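Local coordinates for putative uncharacterized protein (PDB 3R2T) that is of unknown function but, as a secreted staphylococcal superantigen-like protein of the toxin family, probably acts on host molecules outside the cell, at residues 70-75 and 97-102; 89-94 and 130-135; 165-170 and 195-200. All blocks are in the same frame, centred on the assembly; numbering follows the deposited sequence.

Contact 1. Residues 70-75 and 97-102; sequences PSYELT and QKFQVF
F99 reaches from its strand toward the strand of residues 72-75 and is met there by two side chains, L74 over one ring face and Y72 at the ring's edge. The backbones stay well apart, with the CA atoms of L74 and F99 9.9 Å from each other, and no hydrogen bond joins the segments, so the contact is made by side chains alone. The side chains of L74 and F99 point against each other across the gap. The CD1 methyl of L74 sits almost exactly over the middle of the phenyl ring, 3.5 Å from the ring centroid and only 15° off the normal, a close CH-pi contact. The other methyl, CD2, lies above the plane but out past the rim, 3.7 Å from F99 CE2. F99 keeps CG anti to its carbonyl carbon (chi1 -65°), which carries the far end of the ring, CE1 and CZ, across to Y72. There the two aromatics form an edge-to-face (T-shaped) pair: the edge of F99 is directed at the face of the tyrosine, the planes stand 74° apart and the centroids are separated by 5.5 Å. The touch falls near the root of the tyrosine ring, with F99 CZ 3.9 Å from Y72 CG. Farther out, Q97 brushes the same tyrosine obliquely, its CG 4.5 Å from Y72 CE1. F92, I133 and A122 also pack on F99, while L74 and Y72 are hydrogen-bonded through their backbones to V120 and A122 of the neighbouring strand. Both segments belong to the curled sheet of the N-terminal domain, and inward-facing apolar residues meeting between strands that are not direct neighbours are characteristic of the interior of an OB-fold beta-barrel.

Contact 2. Residues 89-94 and 130-135; sequences VLLFNQ and DGRIFS
Strand 89-92, running out into N93, and the residues leading into strand 133-135 pass each other without backbone pairing, 8.9 Å apart at their nearest CA atoms, those of N93 and R132. The gap is spanned by R132. Its chain leaves with CG anti to the backbone N, runs extended through chi2 and then bends at chi3 (-63°), which delivers the guanidinium to the end of the other strand. L91 crosses the arginine chain at about a right angle; its CG lies over one face of the flat group, and its CB comes to 3.9 Å from R132 NH1. Strand 99-102 runs between the two segments, antiparallel to 87-92 and parallel to 133-141, so the arginine spans a central strand in the curled sheet of the OB-fold domain. That strand also supplies its stronger partner: NH1 donates a hydrogen bond to the backbone oxygen of F99. Toward N93 the same nitrogen makes a second, weak bond, 3.3 Å from NH1 to N93 OD1 with an N-H...O angle of 136°. N93 OD1 approaches obliquely, although the amide and guanidinium planes are only 24° apart, and it also lies 3.6 Å from R132 NH2. F92 O lies near the guanidinium plane at its edge, 3.5 Å from R132 NH1. Two acceptors, F92 O and N93 OD1, come within 2.8 Å of each other here, and the positive charge of the arginine would be expected to ease their proximity. At the other end of R132, the backbone N is held by the carboxylate of D128, and K98 packs beside both N93 and the arginine chain.

Contact 3. Residues 165-170 and 195-200; sequences DGFSID and KKYKLY
This is a surface contact between a sheet and a helix end: Y197, in the last turn of helix 182-197, lies against F167 and I169 of strand 167-171, an outermost strand of the five-stranded sheet in this chain. The CA atoms of I169 and Y197 remain 10.6 Å apart, leaving the long side chains to bridge the distance. F167 and I169 are two residues apart on the strand, and both start out toward the helix. The aromatic rings are inclined by 29° and offset so far that little of one lies over the other, with their centroids 5.6 Å apart. The touch is made by ring carbons at their margins, F167 CE2 coming 3.7 Å from Y197 CE1. F167 reaches this place with CG between its backbone N and carbonyl carbon (chi1 56°). A helix lying across a mixed sheet in this way is the hallmark of the beta-grasp fold, the C-terminal domain of the staphylococcal and streptococcal toxin family; here the contact joins the helix's C-terminal end to the sheet's margin. The I169 side chain and the tyrosine run alongside each other, pointing opposite ways. Near the plane of the tyrosine ring and at its edge, the CD1 methyl of I169 is 4.0 Å from Y197 CE1. The branch methyl CG2 of I169 lies closer to the phenol oxygen, 3.3 Å from Y197 OH, a packing approach and not a polar bond. The hydroxyl finds its polar partner just beyond the strand segment, in a hydrogen bond with the carboxylate of E171. That carboxylate also takes a salt bridge from K196, so two consecutive residues of the helix end grip one acid on the edge strand, while V158 of the adjoining strand packs on Y197.

Contacts 1 and 2 are close neighbours in the OB-fold domain, their centres 6 Å apart, and their segments alternate along the chain. Strand 99-102 connects them directly: V101 N lies 2.7 Å from L90 O on one side, and F102 N 2.7 Å from S135 O on the other, both probable hydrogen bonds. Contact 1 faces the partly buried inside of the barrel, whereas contact 2 lies at its surface. Contact 3 belongs to the beta-grasp domain, on the opposite side of the chain's centre, with its centre 29 Å from that of contact 1 and 35 Å from that of contact 2. Its nearest atoms stay about 9 Å from contact 1 and about 17 Å from contact 2.

Contact 1. Residues 70-75 and 97-102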
loop_
_atom_site.group_PDB
_atom_site.type_symbol
_atom_site.label_atom_id
_atom_site.label_comp_id
_atom_site.label_asym_id
_atom_site.label_seq_id
_atom_site.Cartn_x
_atom_site.Cartn_y
_atom_site.Cartn_z
ATOM N N PRO A 70 8.271 12.723 9.896
ATOM C CA PRO A 70 7.937 12.120 11.181
ATOM C C PRO A 70 8.208 10.626 11.286
ATOM O O PRO A 70 8.175 9.928 10.292
ATOM C CB PRO A 70 6.421 12.371 11.308
ATOM C CG PRO A 70 5.978 13.041 10.028
ATOM C CD PRO A 70 7.079 12.928 9.052
ATOM N N SER A 71 8.530 10.179 12.500
ATOM C CA SER A 71 8.730 8.769 12.815
ATOM C C SER A 71 8.099 8.597 14.181
ATOM O O SER A 71 7.847 9.586 14.862
ATOM C CB SER A 71 10.209 8.365 12.843
ATOM O OG SER A 71 10.920 9.057 13.847
ATOM N N TYR A 72 7.856 7.357 14.591
ATOM C CA TYR A 72 7.218 7.093 15.874
ATOM C C TYR A 72 7.750 5.822 16.492
ATOM O O TYR A 72 7.973 4.851 15.789
ATOM C CB TYR A 72 5.711 6.908 15.665
ATOM C CG TYR A 72 5.010 8.058 14.949
ATOM C CD1 TYR A 72 4.288 9.014 15.649
ATOM C CD2 TYR A 72 5.063 8.172 13.564
ATOM C CE1 TYR A 72 3.634 10.074 14.973
ATOM C CE2 TYR A 72 4.418 9.209 12.892
ATOM C CZ TYR A 72 3.717 10.149 13.593
ATOM O OH TYR A 72 3.098 11.163 12.897
ATOM N N GLU A 73 7.930 5.825 17.806
ATOM C CA GLU A 73 8.400 4.659 18.537
ATOM C C GLU A 73 7.306 4.188 19.491
ATOM O O GLU A 73 6.974 4.864 20.451
ATOM C CB GLU A 73 9.663 4.981 19.324
ATOM C CG GLU A 73 10.854 5.361 18.458
ATOM C CD GLU A 73 12.045 5.789 19.278
ATOM O OE1 GLU A 73 12.156 5.358 20.449
ATOM O OE2 GLU A 73 12.871 6.564 18.750
ATOM N N LEU A 74 6.767 3.009 19.212
ATOM C CA LEU A 74 5.706 2.424 20.001
ATOM C C LEU A 74 6.313 1.268 20.783
ATOM O O LEU A 74 7.164 0.546 20.259
ATOM C CB LEU A 74 4.617 1.980 19.048
ATOM C CG LEU A 74 4.344 3.198 18.137
ATOM C CD1 LEU A 74 3.655 2.847 16.850
ATOM C CD2 LEU A 74 3.620 4.296 18.917
ATOM N N THR A 75 5.899 1.094 22.032
ATOM C CA THR A 75 6.495 0.060 22.864
ATOM C C THR A 75 5.486 -0.815 23.592
ATOM O O THR A 75 4.399 -0.363 23.933
ATOM C CB THR A 75 7.433 0.705 23.912
ATOM O OG1 THR A 75 8.351 1.593 23.247
ATOM C CG2 THR A 75 8.222 -0.353 24.672
ATOM N N GLN A 97 -2.533 8.238 18.659
ATOM C CA GLN A 97 -2.364 7.928 17.239
ATOM C C GLN A 97 -2.799 6.503 16.911
ATOM O O GLN A 97 -2.676 5.595 17.734
ATOM C CB GLN A 97 -0.910 8.141 16.785
ATOM C CG GLN A 97 -0.563 9.579 16.437
ATOM C CD GLN A 97 -1.315 10.085 15.195
ATOM O OE1 GLN A 97 -1.942 9.305 14.451
ATOM N NE2 GLN A 97 -1.253 11.395 14.967
ATOM N N LYS A 98 -3.296 6.335 15.687
ATOM C CA LYS A 98 -3.772 5.050 15.170
ATOM C C LYS A 98 -2.778 4.563 14.119
ATOM O O LYS A 98 -2.361 5.339 13.267
ATOM C CB LYS A 98 -5.146 5.230 14.506
ATOM C CG LYS A 98 -6.216 5.910 15.368
ATOM C CD LYS A 98 -7.492 6.138 14.545
ATOM C CE LYS A 98 -8.534 7.017 15.253
ATOM N NZ LYS A 98 -9.064 6.422 16.506
ATOM N N PHE A 99 -2.419 3.283 14.166
ATOM C CA PHE A 99 -1.458 2.722 13.224
ATOM C C PHE A 99 -1.930 1.475 12.511
ATOM O O PHE A 99 -2.793 0.750 13.001
ATOM C CB PHE A 99 -0.164 2.349 13.949
ATOM C CG PHE A 99 0.572 3.516 14.511
ATOM C CD1 PHE A 99 1.475 4.215 13.733
ATOM C CD2 PHE A 99 0.369 3.917 15.819
ATOM C CE1 PHE A 99 2.159 5.286 14.242
ATOM C CE2 PHE A 99 1.065 4.986 16.335
ATOM C CZ PHE A 99 1.957 5.672 15.547
ATOM N N GLN A 100 -1.311 1.240 11.354
ATOM C CA GLN A 100 -1.563 0.067 10.528
ATOM C C GLN A 100 -0.245 -0.322 9.879
ATOM O O GLN A 100 0.208 0.316 8.937
ATOM C CB GLN A 100 -2.627 0.341 9.475
ATOM C CG GLN A 100 -2.920 -0.859 8.592
ATOM C CD GLN A 100 -4.229 -0.718 7.850
ATOM O OE1 GLN A 100 -5.225 -0.276 8.423
ATOM N NE2 GLN A 100 -4.246 -1.115 6.582
ATOM N N VAL A 101 0.342 -1.385 10.403
ATOM C CA VAL A 101 1.633 -1.867 9.979
ATOM C C VAL A 101 1.523 -3.014 9.022
ATOM O O VAL A 101 1.016 -4.096 9.362
ATOM C CB VAL A 101 2.440 -2.347 11.192
ATOM C CG1 VAL A 101 3.819 -2.847 10.755
ATOM C CG2 VAL A 101 2.543 -1.209 12.215
ATOM N N PHE A 102 2.032 -2.779 7.820
ATOM C CA PHE A 102 2.008 -3.777 6.778
ATOM C C PHE A 102 3.207 -4.696 6.944
ATOM O O PHE A 102 4.352 -4.237 6.930
ATOM C CB PHE A 102 2.034 -3.096 5.420
ATOM C CG PHE A 102 0.746 -2.381 5.074
ATOM C CD1 PHE A 102 -0.098 -2.893 4.114
ATOM C CD2 PHE A 102 0.364 -1.218 5.737
ATOM C CE1 PHE A 102 -1.291 -2.239 3.785
ATOM C CE2 PHE A 102 -0.823 -0.570 5.420
ATOM C CZ PHE A 102 -1.650 -1.082 4.441
#

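Contact 2. Residues 89-94 and 130-135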
loop_
_atom_site.group_PDB
_atom_site.type_symbol
_atom_site.label_atom_id
_atom_site.label_comp_id
_atom_site.label_asym_id
_atom_site.label_seq_id
_atom_site.Cartn_x
_atom_site.Cartn_y
_atom_site.Cartn_z
ATOM N N VAL A 89 -1.706 -7.123 7.943
ATOM C CA VAL A 89 -1.376 -5.937 8.687
ATOM C C VAL A 89 -1.693 -6.075 10.169
ATOM O O VAL A 89 -2.421 -6.994 10.589
ATOM C CB VAL A 89 -2.168 -4.709 8.142
ATOM C CG1 VAL A 89 -1.952 -4.543 6.621
ATOM C CG2 VAL A 89 -3.663 -4.843 8.454
ATOM N N LEU A 90 -1.112 -5.160 10.948
ATOM C CA LEU A 90 -1.330 -5.049 12.378
ATOM C C LEU A 90 -1.849 -3.649 12.643
ATOM O O LEU A 90 -1.259 -2.667 12.191
ATOM C CB LEU A 90 -0.034 -5.197 13.152
ATOM C CG LEU A 90 0.714 -6.519 13.174
ATOM C CD1 LEU A 90 2.077 -6.314 13.827
ATOM C CD2 LEU A 90 -0.085 -7.567 13.904
ATOM N N LEU A 91 -2.956 -3.556 13.364
ATOM C CA LEU A 91 -3.530 -2.274 13.737
ATOM C C LEU A 91 -3.404 -2.072 15.239
ATOM O O LEU A 91 -3.392 -3.031 16.003
ATOM C CB LEU A 91 -5.018 -2.194 13.368
ATOM C CG LEU A 91 -5.458 -2.071 11.906
ATOM C CD1 LEU A 91 -4.897 -3.175 11.044
ATOM C CD2 LEU A 91 -6.991 -2.054 11.831
ATOM N N PHE A 92 -3.274 -0.821 15.657
ATOM C CA PHE A 92 -3.262 -0.499 17.080
ATOM C C PHE A 92 -3.321 0.994 17.267
ATOM O O PHE A 92 -3.153 1.757 16.303
ATOM C CB PHE A 92 -2.102 -1.142 17.844
ATOM C CG PHE A 92 -0.769 -0.856 17.271
ATOM C CD1 PHE A 92 -0.072 0.277 17.649
ATOM C CD2 PHE A 92 -0.195 -1.729 16.363
ATOM C CE1 PHE A 92 1.173 0.537 17.129
ATOM C CE2 PHE A 92 1.029 -1.478 15.830
ATOM C CZ PHE A 92 1.724 -0.338 16.212
ATOM N N ASN A 93 -3.596 1.391 18.509
ATOM C CA ASN A 93 -3.742 2.784 18.888
ATOM C C ASN A 93 -2.925 3.185 20.114
ATOM O O ASN A 93 -3.502 3.500 21.163
ATOM C CB ASN A 93 -5.218 3.089 19.199
ATOM C CG ASN A 93 -6.128 2.929 17.995
ATOM O OD1 ASN A 93 -5.674 2.792 16.862
ATOM N ND2 ASN A 93 -7.435 2.963 18.241
ATOM N N GLN A 94 -1.601 3.175 20.011
ATOM C CA GLN A 94 -0.782 3.626 21.132
ATOM C C GLN A 94 -0.706 5.158 21.054
ATOM O O GLN A 94 -0.743 5.726 19.962
ATOM C CB GLN A 94 0.606 2.972 21.150
ATOM C CG GLN A 94 1.479 3.443 22.341
ATOM C CD GLN A 94 2.692 2.551 22.609
ATOM O OE1 GLN A 94 3.821 3.034 22.738
ATOM N NE2 GLN A 94 2.458 1.244 22.684
ATOM N N ASP A 130 -9.029 8.879 8.130
ATOM C CA ASP A 130 -9.345 8.950 9.574
ATOM C C ASP A 130 -8.115 9.090 10.479
ATOM O O ASP A 130 -8.193 8.904 11.698
ATOM C CB ASP A 130 -10.328 7.849 10.037
ATOM C CG ASP A 130 -9.928 6.440 9.605
ATOM O OD1 ASP A 130 -10.863 5.629 9.408
ATOM O OD2 ASP A 130 -8.724 6.140 9.446
ATOM N N GLY A 131 -6.986 9.450 9.865
ATOM C CA GLY A 131 -5.749 9.691 10.579
ATOM C C GLY A 131 -4.875 8.488 10.864
ATOM O O GLY A 131 -3.847 8.637 11.507
ATOM N N ARG A 132 -5.267 7.305 10.389
ATOM C CA ARG A 132 -4.472 6.099 10.632
ATOM C C ARG A 132 -3.222 6.108 9.734
ATOM O O ARG A 132 -3.284 6.308 8.532
ATOM C CB ARG A 132 -5.312 4.824 10.468
ATOM C CG ARG A 132 -4.598 3.541 10.913
ATOM C CD ARG A 132 -5.526 2.320 10.906
ATOM N NE ARG A 132 -6.641 2.438 11.849
ATOM C CZ ARG A 132 -6.581 2.144 13.152
ATOM N NH1 ARG A 132 -5.453 1.713 13.720
ATOM N NH2 ARG A 132 -7.657 2.291 13.904
ATOM N N ILE A 133 -2.087 5.880 10.367
ATOM C CA ILE A 133 -0.786 5.925 9.732
ATOM C C ILE A 133 -0.356 4.576 9.173
ATOM O O ILE A 133 -0.174 3.618 9.922
ATOM C CB ILE A 133 0.253 6.397 10.776
ATOM C CG1 ILE A 133 -0.149 7.791 11.305
ATOM C CG2 ILE A 133 1.626 6.423 10.176
ATOM C CD1 ILE A 133 0.600 8.245 12.575
ATOM N N PHE A 134 -0.185 4.521 7.856
ATOM C CA PHE A 134 0.241 3.303 7.164
ATOM C C PHE A 134 1.760 3.215 7.152
ATOM O O PHE A 134 2.425 4.070 6.577
ATOM C CB PHE A 134 -0.270 3.318 5.720
ATOM C CG PHE A 134 -1.733 2.950 5.563
ATOM C CD1 PHE A 134 -2.683 3.315 6.504
ATOM C CD2 PHE A 134 -2.163 2.321 4.406
ATOM C CE1 PHE A 134 -4.032 2.991 6.327
ATOM C CE2 PHE A 134 -3.510 2.001 4.211
ATOM C CZ PHE A 134 -4.448 2.338 5.178
ATOM N N SER A 135 2.296 2.165 7.754
ATOM C CA SER A 135 3.733 1.966 7.817
ATOM C C SER A 135 4.073 0.506 7.521
ATOM O O SER A 135 3.202 -0.381 7.628
ATOM C CB SER A 135 4.259 2.366 9.196
ATOM O OG SER A 135 5.675 2.308 9.258
#

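Contact 3. Residues 165-170 and 195-200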
loop_
_atom_site.group_PDB
_atom_site.type_symbol
_atom_site.label_atom_id
_atom_site.label_comp_id
_atom_site.label_asym_id
_atom_site.label_seq_id
_atom_site.Cartn_x
_atom_site.Cartn_y
_atom_site.Cartn_z
ATOM N N ASP A 165 38.406 17.751 -0.448
ATOM C CA ASP A 165 37.120 18.059 0.183
ATOM C C ASP A 165 36.587 16.809 0.864
ATOM O O ASP A 165 35.428 16.438 0.690
ATOM C CB ASP A 165 36.100 18.612 -0.821
ATOM C CG ASP A 165 34.803 19.087 -0.138
ATOM O OD1 ASP A 165 34.021 19.835 -0.768
ATOM O OD2 ASP A 165 34.577 18.728 1.043
ATOM N N GLY A 166 37.443 16.161 1.643
ATOM C CA GLY A 166 37.063 14.948 2.344
ATOM C C GLY A 166 37.063 15.125 3.841
ATOM O O GLY A 166 37.418 16.174 4.346
ATOM N N PHE A 167 36.641 14.088 4.551
ATOM C CA PHE A 167 36.604 14.113 5.999
ATOM C C PHE A 167 36.323 12.751 6.593
ATOM O O PHE A 167 35.861 11.844 5.924
ATOM C CB PHE A 167 35.572 15.125 6.539
ATOM C CG PHE A 167 34.156 14.917 6.041
ATOM C CD1 PHE A 167 33.604 15.783 5.102
ATOM C CD2 PHE A 167 33.376 13.874 6.517
ATOM C CE1 PHE A 167 32.298 15.617 4.645
ATOM C CE2 PHE A 167 32.070 13.690 6.061
ATOM C CZ PHE A 167 31.533 14.568 5.117
ATOM N N SER A 168 36.602 12.646 7.877
ATOM C CA SER A 168 36.376 11.444 8.652
ATOM C C SER A 168 35.964 11.915 10.046
ATOM O O SER A 168 36.794 12.449 10.780
ATOM C CB SER A 168 37.639 10.604 8.719
ATOM O OG SER A 168 37.391 9.479 9.525
ATOM N N ILE A 169 34.684 11.721 10.382
ATOM C CA ILE A 169 34.098 12.200 11.638
ATOM C C ILE A 169 33.368 11.130 12.471
ATOM O O ILE A 169 32.474 10.439 11.966
ATOM C CB ILE A 169 33.083 13.359 11.333
ATOM C CG1 ILE A 169 33.754 14.447 10.471
ATOM C CG2 ILE A 169 32.501 13.955 12.627
ATOM C CD1 ILE A 169 32.914 15.750 10.268
ATOM N N ASP A 170 33.749 11.012 13.748
ATOM C CA ASP A 170 33.098 10.082 14.679
ATOM C C ASP A 170 31.861 10.740 15.209
ATOM O O ASP A 170 31.945 11.797 15.807
ATOM C CB ASP A 170 33.981 9.749 15.878
ATOM C CG ASP A 170 35.151 8.899 15.512
ATOM O OD1 ASP A 170 35.189 8.433 14.357
ATOM O OD2 ASP A 170 36.029 8.680 16.383
ATOM N N LYS A 195 20.429 16.219 8.623
ATOM C CA LYS A 195 20.575 17.385 9.492
ATOM C C LYS A 195 22.025 17.846 9.688
ATOM O O LYS A 195 22.280 19.044 9.720
ATOM C CB LYS A 195 19.855 17.143 10.832
ATOM C CG LYS A 195 20.497 16.138 11.750
ATOM C CD LYS A 195 19.465 15.538 12.718
ATOM C CE LYS A 195 20.091 14.475 13.648
ATOM N NZ LYS A 195 19.082 13.486 14.140
ATOM N N LYS A 196 22.972 16.914 9.791
ATOM C CA LYS A 196 24.384 17.291 9.985
ATOM C C LYS A 196 25.329 17.279 8.780
ATOM O O LYS A 196 26.382 17.909 8.837
ATOM C CB LYS A 196 24.974 16.383 11.049
ATOM C CG LYS A 196 24.150 16.388 12.314
ATOM C CD LYS A 196 24.709 15.505 13.413
ATOM C CE LYS A 196 26.025 16.015 13.942
ATOM N NZ LYS A 196 26.402 15.303 15.197
ATOM N N TYR A 197 24.981 16.555 7.716
ATOM C CA TYR A 197 25.836 16.468 6.524
ATOM C C TYR A 197 25.121 16.900 5.237
ATOM O O TYR A 197 25.617 16.682 4.146
ATOM C CB TYR A 197 26.388 15.047 6.391
ATOM C CG TYR A 197 27.286 14.685 7.547
ATOM C CD1 TYR A 197 28.635 14.977 7.509
ATOM C CD2 TYR A 197 26.775 14.102 8.695
ATOM C CE1 TYR A 197 29.461 14.676 8.565
ATOM C CE2 TYR A 197 27.593 13.798 9.771
ATOM C CZ TYR A 197 28.941 14.083 9.696
ATOM O OH TYR A 197 29.781 13.790 10.745
ATOM N N LYS A 198 23.961 17.529 5.385
ATOM C CA LYS A 198 23.163 18.003 4.248
ATOM C C LYS A 198 22.902 16.917 3.181
ATOM O O LYS A 198 22.957 17.171 1.978
ATOM C CB LYS A 198 23.793 19.267 3.652
ATOM C CG LYS A 198 23.969 20.373 4.719
ATOM C CD LYS A 198 24.457 21.727 4.177
ATOM C CE LYS A 198 23.408 22.420 3.304
ATOM N NZ LYS A 198 23.821 23.810 2.919
ATOM N N LEU A 199 22.609 15.701 3.637
ATOM C CA LEU A 199 22.291 14.628 2.725
ATOM C C LEU A 199 21.001 15.017 2.014
ATOM O O LEU A 199 20.071 15.544 2.636
ATOM C CB LEU A 199 22.094 13.300 3.469
ATOM C CG LEU A 199 21.717 12.108 2.580
ATOM C CD1 LEU A 199 22.840 11.790 1.586
ATOM C CD2 LEU A 199 21.350 10.869 3.423
ATOM N N TYR A 200 20.964 14.746 0.713
ATOM C CA TYR A 200 19.822 15.037 -0.154
ATOM C C TYR A 200 19.526 16.537 -0.276
ATOM O O TYR A 200 18.406 16.910 -0.601
ATOM C CB TYR A 200 18.537 14.290 0.278
ATOM C CG TYR A 200 18.691 12.804 0.494
ATOM C CD1 TYR A 200 19.203 11.988 -0.505
ATOM C CD2 TYR A 200 18.277 12.211 1.677
ATOM C CE1 TYR A 200 19.342 10.618 -0.316
ATOM C CE2 TYR A 200 18.403 10.830 1.880
ATOM C CZ TYR A 200 18.936 10.043 0.870
ATOM O OH TYR A 200 19.072 8.681 1.048
#